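Bacillaene synthase dehydratase PksH (Bacillus subtilis, PDB 3HP0) catalyses the dehydration of the (S)-3-hydroxy-3-methylglutaryl group tethered to PksL to a 3-methylglutaconyl moiety, a step in making the antibiotic bacillaene. Local coordinates at residues Leu196-Leu199 and Arg200-Asn203; Ser188-Leu191 and Leu192-His195; Asn203-Gly206 and Ile207-Lys211; Asn44-Thr48 and Ser49-Val53. All coordinates share one frame; numbering follows the deposited sequence.

From the N terminus, interaction 4 comes first, at the passage from helix 34-48 into strand 53-57. Much later in the chain, interaction 2 starts helix 190-199, interaction 1 finishes it and turns the chain, and interaction 3 starts helix 204-217; these three follow one another directly, 1 and 3 sharing Asn203. All four are local: none closes a long loop, and none nests in or crosses another. The ties between distant parts run from contact to contact. Leu196 and Leu199 of interaction 1 pack on Val53 of interaction 4, joining helix 190-199 to the sheet, and Lys204 of interaction 3 reaches the backbone of 44-53. Leu202 and Ile207 meet between interactions 1 and 3, while interaction 2 touches neither 3 nor 4.

Interaction 1: residues Leu196-Leu199 and Arg200-Asn203; sequences LLRL and RRLN
Arg200 N donates to Leu196 O at 3.0 Å in a nearly straight bond, the last one of helix 190-199 before the chain gives up helical angles at Arg200. A type II beta turn follows from Leu199 to Leu202, closed by Leu202 N bonding to Leu199 O at 3.0 Å, with the donor lying above the carbonyl plane. A water gives Leu199 O a second donor at 3.1 Å and also donates to Leu202 O at 2.6 Å, so it bridges the two ends of the turn. Arg201, third in the turn, has the positive phi of that position, though at 121° it is larger than the standard value, and such angles are uncommon outside glycine and asparagine. The approach of two acceptors, Arg198 O and Arg200 O, is improbably short, so fine detail here is doubtful.

The extended Arg201 chain crosses the bent one of Arg198, and their guanidinium groups come within 3.6 Å, Arg198 NH2 to Arg201 NH1, with the planes turned 70° apart; two like charges this close on an exposed surface probably disfavour each other somewhat. Leu197 and Arg200 lie alongside and point the same way, CD1 of the leucine 3.8 Å from NH1 of the arginine. Leu199 CD2 meets Leu202 CD1 at 4.0 Å, one methyl to another, and Leu199 also packs on Val102 and Ile104 of strand 102-107. The whole is a helix C-terminus running into a type II turn, which delivers Asn203 to the N-cap of the next helix of this crotonase-family protein.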
# COMPACT_ATOMS: atom_id res chain seq x y z
N LEU A 196 10.53 15.17 -8.11
CA LEU A 196 9.50 15.87 -8.88
C LEU A 196 10.14 16.76 -9.93
O LEU A 196 9.64 16.91 -11.03
CB LEU A 196 8.62 16.72 -7.95
CG LEU A 196 7.83 15.91 -6.92
CD1 LEU A 196 6.95 16.85 -6.09
CD2 LEU A 196 6.98 14.86 -7.63
N LEU A 197 11.27 17.35 -9.57
CA LEU A 197 12.00 18.22 -10.47
C LEU A 197 12.39 17.43 -11.73
O LEU A 197 12.18 17.89 -12.84
CB LEU A 197 13.23 18.76 -9.75
CG LEU A 197 13.73 20.17 -10.06
CD1 LEU A 197 12.57 21.16 -10.12
CD2 LEU A 197 14.72 20.57 -8.97
N ARG A 198 12.93 16.23 -11.55
CA ARG A 198 13.32 15.41 -12.68
C ARG A 198 12.12 14.81 -13.42
O ARG A 198 12.14 14.72 -14.65
CB ARG A 198 14.24 14.26 -12.25
CG ARG A 198 15.56 14.68 -11.63
CD ARG A 198 16.72 13.87 -12.20
NE ARG A 198 16.79 14.04 -13.65
CZ ARG A 198 17.73 13.52 -14.44
NH1 ARG A 198 18.71 12.80 -13.92
NH2 ARG A 198 17.68 13.74 -15.75
N LEU A 199 11.09 14.42 -12.68
CA LEU A 199 9.89 13.82 -13.28
C LEU A 199 9.21 14.79 -14.24
O LEU A 199 8.74 14.38 -15.31
CB LEU A 199 8.94 13.34 -12.17
CG LEU A 199 9.58 12.11 -11.48
CD1 LEU A 199 8.74 11.64 -10.29
CD2 LEU A 199 9.77 11.02 -12.53
N ARG A 200 9.12 16.07 -13.87
CA ARG A 200 8.58 17.06 -14.80
C ARG A 200 9.78 16.99 -15.73
O ARG A 200 10.89 16.85 -15.25
CB ARG A 200 8.45 18.44 -14.13
CG ARG A 200 9.76 19.09 -13.72
CD ARG A 200 9.55 20.32 -12.85
NE ARG A 200 9.73 21.58 -13.57
CZ ARG A 200 9.73 22.78 -13.00
NH1 ARG A 200 9.56 22.90 -11.69
NH2 ARG A 200 9.92 23.87 -13.74
N ARG A 201 9.57 17.07 -17.03
CA ARG A 201 10.63 16.90 -18.03
C ARG A 201 10.15 15.73 -18.85
O ARG A 201 10.57 15.53 -19.98
CB ARG A 201 12.00 16.53 -17.43
CG ARG A 201 12.87 17.69 -16.96
CD ARG A 201 14.28 17.23 -16.60
NE ARG A 201 15.04 18.30 -15.95
CZ ARG A 201 16.36 18.31 -15.80
NH1 ARG A 201 17.09 17.30 -16.25
NH2 ARG A 201 16.95 19.33 -15.20
N LEU A 202 9.30 14.93 -18.23
CA LEU A 202 8.69 13.80 -18.90
C LEU A 202 7.29 14.29 -19.26
O LEU A 202 6.78 15.22 -18.63
CB LEU A 202 8.57 12.59 -17.95
CG LEU A 202 9.84 12.04 -17.26
CD1 LEU A 202 9.45 10.75 -16.50
CD2 LEU A 202 10.93 11.77 -18.29
N ASN A 203 6.69 13.71 -20.29
CA ASN A 203 5.35 14.11 -20.67
C ASN A 203 4.42 12.91 -20.40
O ASN A 203 4.86 11.75 -20.43
CB ASN A 203 5.32 14.51 -22.16
CG ASN A 203 5.41 13.32 -23.09
OD1 ASN A 203 4.47 12.55 -23.21
ND2 ASN A 203 6.55 13.17 -23.74
O HOH W 1 5.94 15.33 -16.17

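Interaction 2: residues Ser188-Leu191 and Leu192-His195; sequences SDVL and LRKH
Leu191 O draws three donors from the residues that follow it. The shortest bond is from His195 ND1, at 2.7 Å and nearly straight (166°): the carbonyl oxygen sits at the edge of the imidazole, in the ring plane, while the nitrogen stands above the carbonyl plane. With its N-H directed at Leu191 O, ND1 fixes the ring's rotation. The backbone donors Lys194 N and His195 N add only weak bonds to the same oxygen. Alongside, Leu191 CD1 lies 3.8 Å from His195 CE1.

Two more carbonyls take ordinary i to i+4 bonds, Asp189 O from Arg193 N at 2.9 Å and Val190 O from Lys194 N at 3.0 Å. The Arg193 chain bends at chi3 (-68°), which carries its guanidinium back over Asp189 O; that oxygen lies 3.5 Å above the plane, over its centre. Arg193 NH2 reaches Val190 CG2 at 3.5 Å, and the extended Lys194 runs beside the valine with CE 3.7 Å from CG1. Asp189 occupies the N-cap but its side chain makes no capping bond: OD1 instead takes a hydrogen bond from His106. These are the N-terminal turns of surface helix 190-199, their i to i+4 bonds reinforced by a histidine side chain bonded back to a carbonyl.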
# COMPACT_ATOMS: atom_id res chain seq x y z
N SER A 188 13.41 14.11 3.65
CA SER A 188 12.50 13.58 2.66
C SER A 188 11.36 14.57 2.47
O SER A 188 10.32 14.49 3.11
CB SER A 188 11.94 12.23 3.09
OG SER A 188 11.09 12.39 4.20
N ASP A 189 11.62 15.54 1.60
CA ASP A 189 10.71 16.62 1.24
C ASP A 189 11.60 17.23 0.18
O ASP A 189 11.18 17.49 -0.96
CB ASP A 189 10.52 17.61 2.40
CG ASP A 189 9.20 17.40 3.14
OD1 ASP A 189 8.42 16.49 2.78
OD2 ASP A 189 8.94 18.16 4.11
N VAL A 190 12.85 17.43 0.58
CA VAL A 190 13.86 17.95 -0.30
C VAL A 190 14.11 16.85 -1.32
O VAL A 190 14.25 17.09 -2.51
CB VAL A 190 15.17 18.24 0.46
CG1 VAL A 190 16.25 18.65 -0.54
CG2 VAL A 190 14.94 19.32 1.52
N LEU A 191 14.18 15.63 -0.80
CA LEU A 191 14.42 14.45 -1.61
C LEU A 191 13.26 14.27 -2.60
O LEU A 191 13.46 13.93 -3.77
CB LEU A 191 14.55 13.21 -0.72
CG LEU A 191 14.88 11.91 -1.45
CD1 LEU A 191 16.15 12.11 -2.25
CD2 LEU A 191 15.02 10.76 -0.45
N LEU A 192 12.04 14.51 -2.12
CA LEU A 192 10.87 14.40 -2.96
C LEU A 192 10.96 15.44 -4.08
O LEU A 192 10.82 15.11 -5.25
CB LEU A 192 9.59 14.61 -2.13
CG LEU A 192 8.27 14.74 -2.91
CD1 LEU A 192 8.10 13.56 -3.86
CD2 LEU A 192 7.12 14.80 -1.93
N ARG A 193 11.23 16.69 -3.71
CA ARG A 193 11.35 17.76 -4.70
C ARG A 193 12.40 17.49 -5.76
O ARG A 193 12.22 17.87 -6.91
CB ARG A 193 11.64 19.10 -4.01
CG ARG A 193 10.41 19.77 -3.40
CD ARG A 193 10.72 21.22 -3.00
NE ARG A 193 11.66 21.31 -1.89
CZ ARG A 193 11.33 21.10 -0.61
NH1 ARG A 193 10.08 20.81 -0.28
NH2 ARG A 193 12.27 21.18 0.33
N LYS A 194 13.50 16.83 -5.40
CA LYS A 194 14.53 16.54 -6.39
C LYS A 194 14.00 15.52 -7.41
O LYS A 194 14.43 15.50 -8.57
CB LYS A 194 15.79 15.99 -5.72
CG LYS A 194 16.43 16.97 -4.75
CD LYS A 194 17.77 16.44 -4.23
CE LYS A 194 18.44 17.45 -3.31
NZ LYS A 194 19.71 16.92 -2.73
N HIS A 195 13.06 14.69 -6.96
CA HIS A 195 12.45 13.69 -7.82
C HIS A 195 11.41 14.37 -8.71
O HIS A 195 11.41 14.17 -9.93
CB HIS A 195 11.80 12.58 -6.98
CG HIS A 195 12.77 11.55 -6.49
ND1 HIS A 195 13.66 11.78 -5.45
CD2 HIS A 195 13.04 10.30 -6.94
CE1 HIS A 195 14.43 10.72 -5.29
NE2 HIS A 195 14.07 9.81 -6.18

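Interaction 3: residues Asn203-Gly206 and Ile207-Lys211; sequences NKKG and IAHYK
Lys205 and His209 are set against each other by their first torsions: Lys205 CG stands anti to its own backbone N (chi1 179°), while CG of His209 stands anti to the carbonyl carbon (chi1 -75°). Lys205 CG therefore meets the imidazole at its edge, in the ring plane, 3.6 Å from CD2. Ile207 CG1 comes to 3.2 Å from Asn203 O, whose main partner is Ile207 N at 3.2 Å, nearly along the C=O axis.

This is an N-capped helix start. Asn203 turns its side chain back (chi1 74°), and OD1 accepts from Gly206 N at 2.7 Å, the donor standing above the amide plane; the first turn of helix 204-217 thus gains an acceptor from a side chain. Ala208 N to Lys204 O at 2.8 Å, His209 N to Lys205 O at 3.1 Å and Tyr210 N to Gly206 O at 2.8 Å carry the regular helix onward. The ammonium of Lys204 leaves the helix to hydrogen-bond the carbonyls of Val51, Cys46 and Pro100, three acceptors from two separate parts of the chain. Two turns on from Lys204, Lys211 NZ makes a salt bridge with Asp123 and a hydrogen bond to Tyr101 O.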
# COMPACT_ATOMS: atom_id res chain seq x y z
N ASN A 203 6.69 13.71 -20.29
CA ASN A 203 5.35 14.11 -20.67
C ASN A 203 4.42 12.91 -20.40
O ASN A 203 4.86 11.75 -20.43
CB ASN A 203 5.32 14.51 -22.16
CG ASN A 203 5.41 13.32 -23.09
OD1 ASN A 203 4.47 12.55 -23.21
ND2 ASN A 203 6.55 13.17 -23.74
N LYS A 204 3.15 13.19 -20.14
CA LYS A 204 2.16 12.15 -19.84
C LYS A 204 2.16 11.01 -20.85
O LYS A 204 2.11 9.83 -20.48
CB LYS A 204 0.77 12.77 -19.76
CG LYS A 204 -0.27 11.92 -19.04
CD LYS A 204 -1.60 12.66 -19.00
CE LYS A 204 -2.63 11.95 -18.14
NZ LYS A 204 -2.29 11.96 -16.70
N LYS A 205 2.22 11.36 -22.13
CA LYS A 205 2.22 10.40 -23.23
C LYS A 205 3.35 9.37 -23.18
O LYS A 205 3.13 8.18 -23.40
CB LYS A 205 2.25 11.15 -24.56
CG LYS A 205 2.28 10.27 -25.81
CD LYS A 205 2.42 11.13 -27.07
CE LYS A 205 2.30 10.30 -28.33
NZ LYS A 205 2.08 11.17 -29.53
N GLY A 206 4.57 9.83 -22.93
CA GLY A 206 5.69 8.91 -22.86
C GLY A 206 5.59 8.03 -21.63
O GLY A 206 5.88 6.83 -21.69
N ILE A 207 5.15 8.61 -20.53
CA ILE A 207 5.00 7.88 -19.28
C ILE A 207 3.97 6.78 -19.43
O ILE A 207 4.22 5.63 -19.07
CB ILE A 207 4.57 8.81 -18.13
CG1 ILE A 207 5.62 9.90 -17.90
CG2 ILE A 207 4.35 7.99 -16.85
CD1 ILE A 207 5.22 10.91 -16.83
N ALA A 208 2.81 7.14 -19.97
CA ALA A 208 1.73 6.18 -20.15
C ALA A 208 2.15 5.03 -21.07
O ALA A 208 1.93 3.86 -20.75
CB ALA A 208 0.48 6.89 -20.69
N HIS A 209 2.75 5.35 -22.21
CA HIS A 209 3.19 4.32 -23.15
C HIS A 209 4.31 3.49 -22.54
O HIS A 209 4.38 2.29 -22.77
CB HIS A 209 3.69 4.94 -24.45
CG HIS A 209 2.60 5.44 -25.34
ND1 HIS A 209 1.63 4.61 -25.87
CD2 HIS A 209 2.33 6.68 -25.82
CE1 HIS A 209 0.82 5.32 -26.64
NE2 HIS A 209 1.23 6.58 -26.62
N TYR A 210 5.18 4.12 -21.76
CA TYR A 210 6.28 3.41 -21.14
C TYR A 210 5.74 2.45 -20.08
O TYR A 210 6.13 1.28 -20.03
CB TYR A 210 7.29 4.38 -20.50
CG TYR A 210 8.23 3.67 -19.55
CD1 TYR A 210 9.08 2.66 -20.00
CD2 TYR A 210 8.16 3.91 -18.18
CE1 TYR A 210 9.82 1.89 -19.12
CE2 TYR A 210 8.90 3.14 -17.28
CZ TYR A 210 9.72 2.13 -17.76
OH TYR A 210 10.41 1.33 -16.89
N LYS A 211 4.82 2.93 -19.23
CA LYS A 211 4.26 2.06 -18.21
C LYS A 211 3.43 0.93 -18.84
O LYS A 211 3.46 -0.19 -18.35
CB LYS A 211 3.42 2.85 -17.18
CG LYS A 211 4.25 3.93 -16.46
CD LYS A 211 4.03 3.96 -14.96
CE LYS A 211 2.59 4.27 -14.60
NZ LYS A 211 2.28 4.14 -13.15

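Interaction 4: residues Asn44-Thr48 and Ser49-Val53; sequences NQCET and STVTV
Ser49 OG donates to Gln45 O at 2.5 Å, the shortest polar contact as modelled, though its exact length is doubtful because OG is also placed too close to Val51. Ser49 N reaches the same carbonyl oxygen in a weak bond of 3.4 Å, so backbone and side chain of one residue both bear on Gln45 O. The place is the way out of helix 34-48 within a beta-alpha-beta unit of the crotonase fold: strand 17-22, this helix, then strand 53-57, which lies parallel to and beside the first strand. As modelled, the hydroxyl is put there by chi1 (53°), which holds OG between the backbone N and the carbonyl carbon of Ser49 and points it back at the helix.

Further out, the loop folds over so that Val51 faces the helix it has just left, and both it and Cys46 are buried. Cys46 sets SG beside its own backbone N, anti to the carbonyl carbon (chi1 -60°), and its side chain packs on Cys18 of strand 17-22 and on Tyr101 as well, so it joins the helix end to the loop and the sheet. Beyond Val51 the chain joins that sheet, with Thr52 hydrogen-bonded through its backbone to Ser16 and Val102, and Val53 to Ser16 and Cys18. Back at the helix end, one methyl of the valine does most of the touching: Val51 CG2 lies 3.7 Å from Cys46 CB and 4.0 Å from Cys46 SG.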
# COMPACT_ATOMS: atom_id res chain seq x y z
N ASN A 44 -8.93 8.62 -11.30
CA ASN A 44 -9.65 8.79 -12.56
C ASN A 44 -9.52 10.24 -13.04
O ASN A 44 -9.45 10.50 -14.24
CB ASN A 44 -11.13 8.44 -12.40
CG ASN A 44 -11.39 6.97 -12.63
OD1 ASN A 44 -10.96 6.42 -13.65
ND2 ASN A 44 -12.09 6.33 -11.70
N GLN A 45 -9.48 11.17 -12.10
CA GLN A 45 -9.31 12.57 -12.47
C GLN A 45 -7.92 12.75 -13.07
O GLN A 45 -7.73 13.51 -14.01
CB GLN A 45 -9.46 13.48 -11.25
CG GLN A 45 -10.86 13.51 -10.65
CD GLN A 45 -10.96 14.41 -9.44
OE1 GLN A 45 -12.03 14.54 -8.83
NE2 GLN A 45 -9.85 15.05 -9.08
N CYS A 46 -6.94 12.03 -12.51
CA CYS A 46 -5.57 12.11 -12.99
C CYS A 46 -5.38 11.33 -14.30
O CYS A 46 -4.37 11.49 -14.97
CB CYS A 46 -4.61 11.56 -11.93
SG CYS A 46 -4.65 12.43 -10.35
N GLU A 47 -6.35 10.49 -14.64
CA GLU A 47 -6.30 9.67 -15.85
C GLU A 47 -6.19 10.45 -17.16
O GLU A 47 -5.37 10.14 -18.02
CB GLU A 47 -7.54 8.76 -15.88
CG GLU A 47 -7.83 8.06 -17.21
CD GLU A 47 -6.76 7.07 -17.60
OE1 GLU A 47 -6.48 6.14 -16.80
OE2 GLU A 47 -6.22 7.20 -18.72
N THR A 48 -7.02 11.48 -17.32
CA THR A 48 -7.00 12.27 -18.54
C THR A 48 -6.56 13.71 -18.34
O THR A 48 -6.20 14.40 -19.29
CB THR A 48 -8.41 12.27 -19.20
OG1 THR A 48 -9.39 12.59 -18.21
CG2 THR A 48 -8.72 10.89 -19.83
N SER A 49 -6.57 14.17 -17.10
CA SER A 49 -6.16 15.53 -16.83
C SER A 49 -4.70 15.78 -17.24
O SER A 49 -4.05 14.91 -17.83
CB SER A 49 -6.35 15.86 -15.36
OG SER A 49 -5.70 14.90 -14.56
N THR A 50 -4.19 16.97 -16.94
CA THR A 50 -2.83 17.33 -17.30
C THR A 50 -1.78 16.83 -16.29
O THR A 50 -0.59 17.10 -16.44
CB THR A 50 -2.71 18.89 -17.50
OG1 THR A 50 -1.32 19.26 -17.53
CG2 THR A 50 -3.47 19.68 -16.41
N VAL A 51 -2.20 16.08 -15.29
CA VAL A 51 -1.26 15.60 -14.29
C VAL A 51 -0.37 14.44 -14.76
O VAL A 51 -0.82 13.54 -15.49
CB VAL A 51 -2.00 15.20 -13.00
CG1 VAL A 51 -3.48 15.42 -13.19
CG2 VAL A 51 -1.68 13.74 -12.61
N THR A 52 0.89 14.46 -14.33
CA THR A 52 1.85 13.42 -14.69
C THR A 52 2.41 12.70 -13.48
O THR A 52 3.06 11.67 -13.62
CB THR A 52 3.05 14.00 -15.46
OG1 THR A 52 3.78 14.90 -14.62
CG2 THR A 52 2.60 14.72 -16.69
N VAL A 53 2.17 13.25 -12.29
CA VAL A 53 2.68 12.61 -11.08
C VAL A 53 1.66 12.61 -9.96
O VAL A 53 0.96 13.59 -9.77
CB VAL A 53 3.98 13.30 -10.55
CG1 VAL A 53 4.52 12.56 -9.32
CG2 VAL A 53 5.05 13.35 -11.62